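PDB 3SFW: dihydropyrimidinase, which catalyses the zinc-dependent, reversible hydrolytic ring opening of dihydropyrimidines such as dihydrouracil, giving N-carbamoyl beta-amino acids. Local coordinates for residues A80-G85 against A435-N440; T76-A81 against T87-F92; K3-G8 against S429-G434; R345-F350 against V394-T399. All blocks are in the same frame, centred on the assembly; numbering follows the deposited sequence.

Contact 1. Residues A80-G85 against A435-N440; sequences AAAFGG and AFVVRN
In both Val437 and Val438 the first torsion sets CG1 trans to the backbone nitrogen (chi1 -179° and 174°); CG1 of Val437 is thereby aimed at Ala82, while in Val438 the same torsion leaves CG2, anti to the carbonyl carbon, to lie over the ring of Phe83. Val438 CG2 sits squarely above that ring in a CH-pi contact, 4.0 Å from the centroid and 13° from its normal. The two side chains cross at about a right angle, and the second methyl also touches the ring, Val438 CG1 lying 4.0 Å from Phe83 CE2. Next to it, Val437 CG1 meets Ala82 CB at 3.6 Å; the short alanine side chain lets helix and valine come this close. Two neighbours in a regular strand would face opposite ways, but Val437 and Val438 form a classic beta bulge opposite Val430, which lets both valines look at the helix. Here the C-terminal end of helix 74-83 from the amidohydrolase barrel meets a hairpin strand late in the chain. The helix ends in a Schellman motif at Gly85, whose positive phi suits a residue without a side chain, and His410 stacks with the Phe83 ring.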
loop_
_atom_site.group_PDB
_atom_site.type_symbol
_atom_site.label_atom_id
_atom_site.label_comp_id
_atom_site.label_asym_id
_atom_site.label_seq_id
_atom_site.Cartn_x
_atom_site.Cartn_y
_atom_site.Cartn_z
ATOM N N ALA A 80 3.153 -26.183 34.315
ATOM C CA ALA A 80 2.270 -26.375 33.174
ATOM C C ALA A 80 3.029 -26.046 31.860
ATOM O O ALA A 80 2.928 -26.753 30.878
ATOM C CB ALA A 80 1.044 -25.462 33.326
ATOM N N ALA A 81 3.836 -24.998 31.888
ATOM C CA ALA A 81 4.669 -24.656 30.718
ATOM C C ALA A 81 5.555 -25.846 30.375
ATOM O O ALA A 81 5.649 -26.242 29.201
ATOM C CB ALA A 81 5.551 -23.421 31.029
ATOM N N ALA A 82 6.201 -26.421 31.386
ATOM C CA ALA A 82 7.129 -27.542 31.133
ATOM C C ALA A 82 6.369 -28.752 30.560
ATOM O O ALA A 82 6.814 -29.382 29.599
ATOM C CB ALA A 82 7.875 -27.948 32.438
ATOM N N PHE A 83 5.198 -29.073 31.117
ATOM C CA PHE A 83 4.448 -30.187 30.532
ATOM C C PHE A 83 4.131 -29.900 29.058
ATOM O O PHE A 83 3.808 -30.833 28.325
ATOM C CB PHE A 83 3.169 -30.458 31.309
ATOM C CG PHE A 83 3.370 -31.404 32.474
ATOM C CD1 PHE A 83 3.395 -30.906 33.786
ATOM C CD2 PHE A 83 3.509 -32.785 32.260
ATOM C CE1 PHE A 83 3.515 -31.780 34.874
ATOM C CE2 PHE A 83 3.704 -33.676 33.342
ATOM C CZ PHE A 83 3.665 -33.177 34.650
ATOM N N GLY A 84 3.995 -28.602 28.726
ATOM C CA GLY A 84 3.639 -28.134 27.386
ATOM C C GLY A 84 4.835 -27.924 26.456
ATOM O O GLY A 84 4.657 -27.489 25.321
ATOM N N GLY A 85 6.017 -28.294 26.936
ATOM C CA GLY A 85 7.262 -28.239 26.099
ATOM C C GLY A 85 7.950 -26.893 26.110
ATOM O O GLY A 85 8.798 -26.616 25.249
ATOM N N ALA A 435 18.781 -31.181 33.667
ATOM C CA ALA A 435 17.992 -31.989 34.610
ATOM C C ALA A 435 16.588 -32.181 34.087
ATOM O O ALA A 435 15.949 -31.231 33.630
ATOM C CB ALA A 435 17.962 -31.326 36.038
ATOM N N PHE A 436 16.043 -33.382 34.264
ATOM C CA PHE A 436 14.662 -33.623 33.838
ATOM C C PHE A 436 13.701 -32.821 34.691
ATOM O O PHE A 436 13.868 -32.767 35.936
ATOM C CB PHE A 436 14.309 -35.092 33.967
ATOM C CG PHE A 436 14.846 -35.942 32.852
ATOM C CD1 PHE A 436 15.956 -36.748 33.068
ATOM C CD2 PHE A 436 14.212 -35.950 31.607
ATOM C CE1 PHE A 436 16.471 -37.517 32.018
ATOM C CE2 PHE A 436 14.684 -36.713 30.577
ATOM C CZ PHE A 436 15.795 -37.524 30.778
ATOM N N VAL A 437 12.705 -32.218 34.033
ATOM C CA VAL A 437 11.569 -31.540 34.715
ATOM C C VAL A 437 10.334 -32.428 34.533
ATOM O O VAL A 437 9.538 -32.665 35.473
ATOM C CB VAL A 437 11.287 -30.128 34.071
ATOM C CG1 VAL A 437 10.082 -29.404 34.812
ATOM C CG2 VAL A 437 12.597 -29.259 34.178
ATOM N N VAL A 438 10.142 -32.881 33.294
ATOM C CA VAL A 438 9.139 -33.888 32.973
ATOM C C VAL A 438 9.876 -35.082 32.347
ATOM O O VAL A 438 10.785 -34.916 31.517
ATOM C CB VAL A 438 8.115 -33.289 31.939
ATOM C CG1 VAL A 438 7.124 -34.370 31.452
ATOM C CG2 VAL A 438 7.373 -32.095 32.553
ATOM N N ARG A 439 9.539 -36.289 32.769
ATOM C CA ARG A 439 10.108 -37.464 32.136
ATOM C C ARG A 439 9.002 -38.466 31.927
ATOM O O ARG A 439 8.272 -38.784 32.885
ATOM C CB ARG A 439 11.192 -38.056 33.010
ATOM C CG ARG A 439 11.993 -39.161 32.274
ATOM C CD ARG A 439 13.187 -39.567 33.080
ATOM N NE ARG A 439 14.071 -40.459 32.334
ATOM C CZ ARG A 439 15.284 -40.785 32.759
ATOM N NH1 ARG A 439 15.730 -40.287 33.900
ATOM N NH2 ARG A 439 16.033 -41.606 32.067
ATOM N N ASN A 440 8.810 -38.882 30.673
ATOM C CA ASN A 440 7.675 -39.746 30.323
ATOM C C ASN A 440 6.360 -39.251 30.902
ATOM O O ASN A 440 5.555 -40.031 31.459
ATOM C CB ASN A 440 7.995 -41.197 30.745
ATOM C CG ASN A 440 9.161 -41.740 29.982
ATOM O OD1 ASN A 440 9.174 -41.651 28.767
ATOM N ND2 ASN A 440 10.188 -42.228 30.679
#

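Contact 2. Residues T76-A81 against T87-F92; sequences TGTKAA and TSIVDF
Thr78 and Ile89 make the close part of this contact: Thr78 CG2 meets Ile89 CD1 at 3.9 Å, with the two side chains crossing at about a right angle. Threonine suits the place because its two branches do different work. Its chi1 of 61° sets OG1 between the backbone N and carbonyl carbon, where it is hydrogen-bonded to Phe74 O one turn back in the helix and to Val117 N, while the methyl is left for the isoleucine. Ile89 has its CG1 in the equivalent position (chi1 60°), and the extended chi2 carries CD1 out to the threonine. Its other branch is held more loosely, since Ile89 CG2 comes no nearer to Ala81 CB than 4.4 Å. Helix 74-83 links strand 49-59 to the parallel strand 86-93, so this is the inner face of a beta-alpha-beta crossover in the TIM barrel of the amidohydrolases, with the short side chains of Thr78 and Ala81 on the helix set against the longer, branched Ile89 on the strand. The surroundings of Ile89 are well filled, by Phe74 and Leu61 among others. On the outer side of the helix things are more open: Thr76 and Lys79 are partly exposed and take no part in this contact. Farther along the strand, Asp91 is hydrogen-bonded to Thr59 OG1, Leu61 N and Trp108 NE1, and the ring of Phe92 meets those of the zinc ligands His58 and His60, whereas the side chain of Ile89 stays about 12 Å from a bound zinc ion.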
loop_
_atom_site.group_PDB
_atom_site.type_symbol
_atom_site.label_atom_id
_atom_site.label_comp_id
_atom_site.label_asym_id
_atom_site.label_seq_id
_atom_site.Cartn_x
_atom_site.Cartn_y
_atom_site.Cartn_z
ATOM N N THR A 76 2.826 -23.433 39.683
ATOM C CA THR A 76 1.906 -24.184 38.799
ATOM C C THR A 76 2.060 -23.735 37.342
ATOM O O THR A 76 1.917 -24.558 36.422
ATOM C CB THR A 76 0.420 -24.131 39.222
ATOM O OG1 THR A 76 -0.073 -22.795 39.133
ATOM C CG2 THR A 76 0.224 -24.684 40.726
ATOM N N GLY A 77 2.282 -22.433 37.142
ATOM C CA GLY A 77 2.384 -21.922 35.772
ATOM C C GLY A 77 3.636 -22.446 35.063
ATOM O O GLY A 77 3.582 -22.797 33.867
ATOM N N THR A 78 4.767 -22.479 35.758
ATOM C CA THR A 78 5.998 -23.025 35.134
ATOM C C THR A 78 5.915 -24.530 34.974
ATOM O O THR A 78 6.433 -25.089 34.011
ATOM C CB THR A 78 7.319 -22.622 35.864
ATOM O OG1 THR A 78 7.328 -23.108 37.217
ATOM C CG2 THR A 78 7.481 -21.106 35.828
ATOM N N LYS A 79 5.213 -25.213 35.899
ATOM C CA LYS A 79 5.083 -26.661 35.744
ATOM C C LYS A 79 4.225 -26.957 34.497
ATOM O O LYS A 79 4.535 -27.863 33.702
ATOM C CB LYS A 79 4.479 -27.318 37.007
ATOM C CG LYS A 79 4.286 -28.788 36.891
ATOM C CD LYS A 79 4.215 -29.432 38.316
ATOM C CE LYS A 79 3.121 -28.738 39.148
ATOM N NZ LYS A 79 1.754 -29.110 38.748
ATOM N N ALA A 80 3.153 -26.183 34.315
ATOM C CA ALA A 80 2.270 -26.375 33.174
ATOM C C ALA A 80 3.029 -26.046 31.860
ATOM O O ALA A 80 2.928 -26.753 30.878
ATOM C CB ALA A 80 1.044 -25.462 33.326
ATOM N N ALA A 81 3.836 -24.998 31.888
ATOM C CA ALA A 81 4.669 -24.656 30.718
ATOM C C ALA A 81 5.555 -25.846 30.375
ATOM O O ALA A 81 5.649 -26.242 29.201
ATOM C CB ALA A 81 5.551 -23.421 31.029
ATOM N N THR A 87 10.474 -24.404 28.249
ATOM C CA THR A 87 11.499 -24.472 29.270
ATOM C C THR A 87 11.948 -23.107 29.872
ATOM O O THR A 87 12.731 -23.084 30.856
ATOM C CB THR A 87 12.740 -25.274 28.783
ATOM O OG1 THR A 87 13.182 -24.718 27.543
ATOM C CG2 THR A 87 12.390 -26.742 28.559
ATOM N N SER A 88 11.557 -21.982 29.239
ATOM C CA SER A 88 11.844 -20.655 29.796
ATOM C C SER A 88 10.636 -19.787 29.552
ATOM O O SER A 88 9.937 -19.952 28.523
ATOM C CB SER A 88 13.050 -20.033 29.053
ATOM O OG SER A 88 14.213 -20.629 29.544
ATOM N N ILE A 89 10.373 -18.857 30.470
ATOM C CA ILE A 89 9.335 -17.873 30.276
ATOM C C ILE A 89 9.879 -16.483 30.521
ATOM O O ILE A 89 10.923 -16.315 31.195
ATOM C CB ILE A 89 8.121 -18.071 31.281
ATOM C CG1 ILE A 89 8.594 -17.944 32.748
ATOM C CG2 ILE A 89 7.442 -19.441 31.062
ATOM C CD1 ILE A 89 7.424 -17.882 33.720
ATOM N N VAL A 90 9.176 -15.480 29.993
ATOM C CA VAL A 90 9.521 -14.113 30.330
ATOM C C VAL A 90 8.224 -13.451 30.719
ATOM O O VAL A 90 7.265 -13.365 29.895
ATOM C CB VAL A 90 10.215 -13.347 29.165
ATOM C CG1 VAL A 90 10.865 -12.053 29.736
ATOM C CG2 VAL A 90 11.331 -14.256 28.506
ATOM N N ASP A 91 8.140 -13.115 32.009
ATOM C CA ASP A 91 6.883 -12.674 32.623
ATOM C C ASP A 91 6.854 -11.147 32.786
ATOM O O ASP A 91 7.887 -10.519 33.010
ATOM C CB ASP A 91 6.803 -13.352 34.006
ATOM C CG ASP A 91 5.411 -13.299 34.604
ATOM O OD1 ASP A 91 5.125 -12.323 35.317
ATOM O OD2 ASP A 91 4.617 -14.251 34.327
ATOM N N PHE A 92 5.663 -10.547 32.688
ATOM C CA PHE A 92 5.530 -9.098 32.872
ATOM C C PHE A 92 5.471 -8.627 34.335
ATOM O O PHE A 92 4.419 -8.740 35.012
ATOM C CB PHE A 92 4.294 -8.600 32.086
ATOM C CG PHE A 92 4.488 -8.657 30.598
ATOM C CD1 PHE A 92 4.044 -9.748 29.850
ATOM C CD2 PHE A 92 5.106 -7.619 29.947
ATOM C CE1 PHE A 92 4.219 -9.806 28.496
ATOM C CE2 PHE A 92 5.318 -7.675 28.570
ATOM C CZ PHE A 92 4.891 -8.796 27.845
#

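Contact 3. Residues K3-G8 against S429-G434; sequences KWIRNG and SVLSRG
Lys3 and Leu431 run antiparallel, side by side, whereas Ile5 and Leu431 come end to end through their terminal methyls. Leucine suits this place because its fork serves both neighbours: Leu431 CD1 touches Ile5 CD1 at 3.9 Å, and Leu431 CD2 lies alongside the lysine chain, 3.9 Å from Lys3 CD. The chi2 of Leu431, 129°, falls away from the staggered values, which suggests that the fork is turned to fit between its neighbours. From CB to CE the Lys3 chain is extended, and it bends at its last torsion, chi4 64°, which brings the ammonium group round to the turn beyond the strand. There Lys3 NZ gives a hydrogen bond of 2.8 Å to Gly434 O, approached almost head-on, at 161° to the C=O bond. Gly434 has a positive phi, a conformation easily taken without a side chain, and follows Arg433 in the tight turn between strands 422-432 and 435-439. Phe436, just beyond, packs on both Lys3 and Leu431. The contact thus joins strand 2-6, in a four-stranded sheet near the N terminus, to the C-terminal hairpin, in keeping with the small beta-sandwich domain that the two chain ends build beside the barrel in this family. Lysine answers two demands here, its methylenes lying against leucine and its nitrogen reaching a backbone carbonyl; since the residue is buried, the carbonyl dipole pointing at the ammonium group would be expected to offset part of the cost of removing that charge from water.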
loop_
_atom_site.group_PDB
_atom_site.type_symbol
_atom_site.label_atom_id
_atom_site.label_comp_id
_atom_site.label_asym_id
_atom_site.label_seq_id
_atom_site.Cartn_x
_atom_site.Cartn_y
_atom_site.Cartn_z
ATOM N N LYS A 3 24.458 -37.092 30.401
ATOM C CA LYS A 3 23.318 -37.744 29.775
ATOM C C LYS A 3 23.556 -37.810 28.277
ATOM O O LYS A 3 23.976 -36.824 27.681
ATOM C CB LYS A 3 22.030 -36.948 30.050
ATOM C CG LYS A 3 21.626 -36.931 31.569
ATOM C CD LYS A 3 20.361 -36.087 31.768
ATOM C CE LYS A 3 19.932 -36.027 33.275
ATOM N NZ LYS A 3 20.925 -35.349 34.195
ATOM N N TRP A 4 23.300 -38.970 27.693
ATOM C CA TRP A 4 23.573 -39.233 26.286
ATOM C C TRP A 4 22.247 -39.568 25.628
ATOM O O TRP A 4 21.681 -40.655 25.844
ATOM C CB TRP A 4 24.520 -40.442 26.191
ATOM C CG TRP A 4 25.124 -40.740 24.847
ATOM C CD1 TRP A 4 25.154 -39.938 23.735
ATOM C CD2 TRP A 4 25.835 -41.931 24.505
ATOM N NE1 TRP A 4 25.814 -40.595 22.701
ATOM C CE2 TRP A 4 26.235 -41.817 23.155
ATOM C CE3 TRP A 4 26.194 -43.086 25.225
ATOM C CZ2 TRP A 4 26.995 -42.819 22.507
ATOM C CZ3 TRP A 4 26.905 -44.091 24.574
ATOM C CH2 TRP A 4 27.302 -43.949 23.230
ATOM N N ILE A 5 21.668 -38.580 24.932
ATOM C CA ILE A 5 20.387 -38.757 24.300
ATOM C C ILE A 5 20.602 -39.332 22.905
ATOM O O ILE A 5 21.171 -38.639 22.002
ATOM C CB ILE A 5 19.597 -37.427 24.190
ATOM C CG1 ILE A 5 19.576 -36.663 25.529
ATOM C CG2 ILE A 5 18.217 -37.656 23.647
ATOM C CD1 ILE A 5 18.915 -35.225 25.413
ATOM N N ARG A 6 20.153 -40.566 22.711
ATOM C CA ARG A 6 20.499 -41.339 21.482
ATOM C C ARG A 6 19.327 -41.642 20.559
ATOM O O ARG A 6 18.186 -41.840 21.003
ATOM C CB ARG A 6 21.154 -42.677 21.865
ATOM C CG ARG A 6 22.373 -42.532 22.784
ATOM C CD ARG A 6 23.168 -43.822 22.770
ATOM N NE ARG A 6 23.773 -44.008 21.452
ATOM C CZ ARG A 6 24.512 -45.062 21.111
ATOM N NH1 ARG A 6 24.711 -46.039 21.984
ATOM N NH2 ARG A 6 25.043 -45.135 19.892
ATOM N N ASN A 7 19.609 -41.652 19.259
ATOM C CA ASN A 7 18.671 -42.185 18.278
ATOM C C ASN A 7 17.518 -41.256 17.926
ATOM O O ASN A 7 16.547 -41.709 17.325
ATOM C CB ASN A 7 18.074 -43.528 18.751
ATOM C CG ASN A 7 19.130 -44.529 19.157
ATOM O OD1 ASN A 7 20.167 -44.650 18.493
ATOM N ND2 ASN A 7 18.875 -45.277 20.264
ATOM N N GLY A 8 17.626 -39.984 18.303
ATOM C CA GLY A 8 16.579 -38.998 18.008
ATOM C C GLY A 8 16.940 -38.145 16.786
ATOM O O GLY A 8 18.044 -38.295 16.220
ATOM N N SER A 429 9.321 -35.892 27.278
ATOM C CA SER A 429 10.241 -35.519 28.349
ATOM C C SER A 429 10.795 -34.119 28.109
ATOM O O SER A 429 10.873 -33.680 26.967
ATOM C CB SER A 429 11.372 -36.530 28.428
ATOM O OG SER A 429 10.797 -37.800 28.718
ATOM N N VAL A 430 11.154 -33.438 29.196
ATOM C CA VAL A 430 11.602 -32.043 29.143
ATOM C C VAL A 430 12.778 -31.890 30.087
ATOM O O VAL A 430 12.670 -32.172 31.293
ATOM C CB VAL A 430 10.476 -31.093 29.566
ATOM C CG1 VAL A 430 10.945 -29.622 29.564
ATOM C CG2 VAL A 430 9.243 -31.289 28.679
ATOM N N LEU A 431 13.923 -31.477 29.543
ATOM C CA LEU A 431 15.094 -31.149 30.367
ATOM C C LEU A 431 15.255 -29.644 30.462
ATOM O O LEU A 431 15.056 -28.919 29.445
ATOM C CB LEU A 431 16.349 -31.715 29.720
ATOM C CG LEU A 431 16.339 -33.259 29.668
ATOM C CD1 LEU A 431 16.645 -33.737 28.248
ATOM C CD2 LEU A 431 17.373 -33.860 30.661
ATOM N N SER A 432 15.663 -29.192 31.643
ATOM C CA SER A 432 16.008 -27.773 31.895
ATOM C C SER A 432 17.421 -27.730 32.505
ATOM O O SER A 432 17.642 -28.320 33.561
ATOM C CB SER A 432 14.978 -27.132 32.827
ATOM O OG SER A 432 15.438 -25.863 33.299
ATOM N N ARG A 433 18.384 -27.117 31.817
ATOM C CA ARG A 433 19.785 -27.139 32.281
ATOM C C ARG A 433 20.255 -28.562 32.640
ATOM O O ARG A 433 20.891 -28.788 33.661
ATOM C CB ARG A 433 20.000 -26.117 33.417
ATOM C CG ARG A 433 20.166 -24.659 32.884
ATOM C CD ARG A 433 20.319 -23.544 33.968
ATOM N NE ARG A 433 19.113 -23.387 34.776
ATOM C CZ ARG A 433 18.817 -24.086 35.880
ATOM N NH1 ARG A 433 19.743 -24.761 36.548
ATOM N NH2 ARG A 433 17.598 -23.955 36.417
ATOM N N GLY A 434 19.904 -29.511 31.782
ATOM C CA GLY A 434 20.412 -30.884 31.856
ATOM C C GLY A 434 19.705 -31.757 32.901
ATOM O O GLY A 434 20.021 -32.935 33.027
#

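Contact 4. Residues R345-F350 against V394-T399; sequences RMTILF and VLFDPT
Asp397 OD1 takes two hydrogen bonds from Thr399, and so fixes the bend around Pro398, the residue between them that packs against Phe350. Thr399 N lies 3.0 Å from Asp397 OD1 and completes an Asx turn; Thr399 OG1 donates to the same Asp397 OD1 at 2.8 Å. The backbone nitrogen uses the anti side of the oxygen and the hydroxyl the syn side, both from the same face of the carboxylate plane. An aspartate and a threonine two residues apart suit such a corner well, and proline adds a rigid ring where the chain must turn. The core of the contact is aromatic. Phe396 directs its edge at the face of Phe350 in a T-shaped stack, with centroids 4.9 Å apart and planes at 71°; the leading atom, Phe396 CE2, comes within 3.6 Å of Phe350 CD2. Both rings leave their backbones trans to the nitrogen (chi1 176° for Phe350, -175° for Phe396), which sends each toward the other segment. The interface lies between helix 345-354, which follows the barrel strand leading to the zinc ligand Asp315, and strand 393-403, which pairs antiparallel with strand 49-59 and with strand 422-432. Phe350 CZ also meets Pro398 CB at 3.5 Å, while Thr347 OG1 stands at the edge of the Phe396 ring, 4.1 Å from Phe396 CE1. Phe364 of helix 361-376 packs on Phe350, and Leu51 and Val427 on Phe396.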
loop_
_atom_site.group_PDB
_atom_site.type_symbol
_atom_site.label_atom_id
_atom_site.label_comp_id
_atom_site.label_asym_id
_atom_site.label_seq_id
_atom_site.Cartn_x
_atom_site.Cartn_y
_atom_site.Cartn_z
ATOM N N ARG A 345 0.625 -24.114 23.834
ATOM C CA ARG A 345 1.246 -23.262 22.778
ATOM C C ARG A 345 2.068 -24.115 21.785
ATOM O O ARG A 345 1.888 -23.982 20.542
ATOM C CB ARG A 345 2.167 -22.179 23.399
ATOM C CG ARG A 345 2.904 -21.331 22.322
ATOM C CD ARG A 345 3.831 -20.271 22.991
ATOM N NE ARG A 345 4.878 -20.920 23.762
ATOM C CZ ARG A 345 6.185 -20.793 23.533
ATOM N NH1 ARG A 345 6.623 -19.999 22.543
ATOM N NH2 ARG A 345 7.054 -21.483 24.292
ATOM N N MET A 346 3.009 -24.921 22.289
ATOM C CA MET A 346 3.922 -25.664 21.390
ATOM C C MET A 346 3.125 -26.662 20.527
ATOM O O MET A 346 3.349 -26.762 19.292
ATOM C CB MET A 346 4.979 -26.421 22.191
ATOM C CG MET A 346 5.967 -25.523 22.944
ATOM S SD MET A 346 7.093 -24.676 21.834
ATOM C CE MET A 346 8.224 -25.970 21.436
ATOM N N THR A 347 2.267 -27.464 21.178
ATOM C CA THR A 347 1.536 -28.521 20.437
ATOM C C THR A 347 0.576 -27.966 19.383
ATOM O O THR A 347 0.531 -28.476 18.251
ATOM C CB THR A 347 0.764 -29.492 21.355
ATOM O OG1 THR A 347 1.705 -30.187 22.186
ATOM C CG2 THR A 347 0.042 -30.558 20.476
ATOM N N ILE A 348 -0.105 -26.875 19.701
ATOM C CA ILE A 348 -0.995 -26.242 18.722
ATOM C C ILE A 348 -0.216 -25.734 17.510
ATOM O O ILE A 348 -0.637 -25.930 16.372
ATOM C CB ILE A 348 -1.832 -25.136 19.359
ATOM C CG1 ILE A 348 -2.833 -25.803 20.337
ATOM C CG2 ILE A 348 -2.557 -24.296 18.310
ATOM C CD1 ILE A 348 -3.667 -24.788 21.112
ATOM N N LEU A 349 0.900 -25.081 17.752
ATOM C CA LEU A 349 1.720 -24.580 16.641
ATOM C C LEU A 349 2.243 -25.743 15.776
ATOM O O LEU A 349 2.266 -25.653 14.565
ATOM C CB LEU A 349 2.877 -23.681 17.148
ATOM C CG LEU A 349 2.483 -22.157 17.235
ATOM C CD1 LEU A 349 2.400 -21.547 15.874
ATOM C CD2 LEU A 349 1.157 -21.895 17.911
ATOM N N PHE A 350 2.603 -26.847 16.407
ATOM C CA PHE A 350 3.063 -28.009 15.612
ATOM C C PHE A 350 1.866 -28.583 14.837
ATOM O O PHE A 350 1.945 -28.858 13.633
ATOM C CB PHE A 350 3.651 -29.083 16.527
ATOM C CG PHE A 350 4.045 -30.336 15.777
ATOM C CD1 PHE A 350 5.206 -30.363 14.987
ATOM C CD2 PHE A 350 3.211 -31.435 15.780
ATOM C CE1 PHE A 350 5.544 -31.515 14.249
ATOM C CE2 PHE A 350 3.536 -32.593 15.036
ATOM C CZ PHE A 350 4.693 -32.616 14.261
ATOM N N VAL A 394 13.430 -30.657 24.568
ATOM C CA VAL A 394 12.156 -31.377 24.620
ATOM C C VAL A 394 12.251 -32.613 23.748
ATOM O O VAL A 394 12.674 -32.530 22.584
ATOM C CB VAL A 394 11.010 -30.479 24.118
ATOM C CG1 VAL A 394 9.700 -31.260 24.086
ATOM C CG2 VAL A 394 10.883 -29.259 25.034
ATOM N N LEU A 395 11.849 -33.773 24.297
ATOM C CA LEU A 395 11.672 -34.948 23.487
ATOM C C LEU A 395 10.208 -34.996 23.072
ATOM O O LEU A 395 9.323 -35.070 23.939
ATOM C CB LEU A 395 12.024 -36.213 24.303
ATOM C CG LEU A 395 13.467 -36.338 24.817
ATOM C CD1 LEU A 395 13.785 -37.800 25.173
ATOM C CD2 LEU A 395 14.455 -35.780 23.918
ATOM N N PHE A 396 9.952 -34.849 21.760
ATOM C CA PHE A 396 8.590 -34.615 21.253
ATOM C C PHE A 396 8.215 -35.739 20.277
ATOM O O PHE A 396 8.990 -36.059 19.339
ATOM C CB PHE A 396 8.560 -33.249 20.531
ATOM C CG PHE A 396 7.197 -32.842 20.065
ATOM C CD1 PHE A 396 6.316 -32.167 20.935
ATOM C CD2 PHE A 396 6.824 -33.030 18.734
ATOM C CE1 PHE A 396 5.049 -31.777 20.499
ATOM C CE2 PHE A 396 5.569 -32.588 18.278
ATOM C CZ PHE A 396 4.694 -31.960 19.152
ATOM N N ASP A 397 7.093 -36.414 20.549
ATOM C CA ASP A 397 6.601 -37.479 19.673
ATOM C C ASP A 397 5.520 -36.962 18.724
ATOM O O ASP A 397 4.413 -36.644 19.124
ATOM C CB ASP A 397 6.100 -38.682 20.495
ATOM C CG ASP A 397 5.709 -39.877 19.630
ATOM O OD1 ASP A 397 5.496 -39.697 18.423
ATOM O OD2 ASP A 397 5.601 -41.014 20.179
ATOM N N PRO A 398 5.891 -36.756 17.452
ATOM C CA PRO A 398 4.982 -36.062 16.524
ATOM C C PRO A 398 3.784 -36.946 16.080
ATOM O O PRO A 398 2.840 -36.450 15.450
ATOM C CB PRO A 398 5.900 -35.747 15.330
ATOM C CG PRO A 398 6.923 -36.889 15.354
ATOM C CD PRO A 398 7.155 -37.187 16.807
ATOM N N THR A 399 3.818 -38.233 16.415
ATOM C CA THR A 399 2.802 -39.193 15.877
ATOM C C THR A 399 1.566 -39.382 16.779
ATOM O O THR A 399 0.511 -39.820 16.317
ATOM C CB THR A 399 3.431 -40.596 15.631
ATOM O OG1 THR A 399 3.785 -41.199 16.870
ATOM C CG2 THR A 399 4.654 -40.474 14.763
#

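In the fold
The chain starts in strand 2-6, which opens the long loop that contact 3 closes at 429-434. Contact 2 is the first to close, where the chain turns from helix 74-83 straight into strand 86-93 inside that loop. Contact 1 leaves from the same helix but ends at 435-440, beyond the end of contact 3, so the two cross; backbone pairing of Val437 and Val438 with Val430 joins them. Contact 4 nests within both, after contact 2, and meets contact 3 where Leu395 N pairs with Ser429 O. Contacts 1, 2 and 4 set helices against one curled sheet, while contact 3 ties that sheet to the N-terminal one.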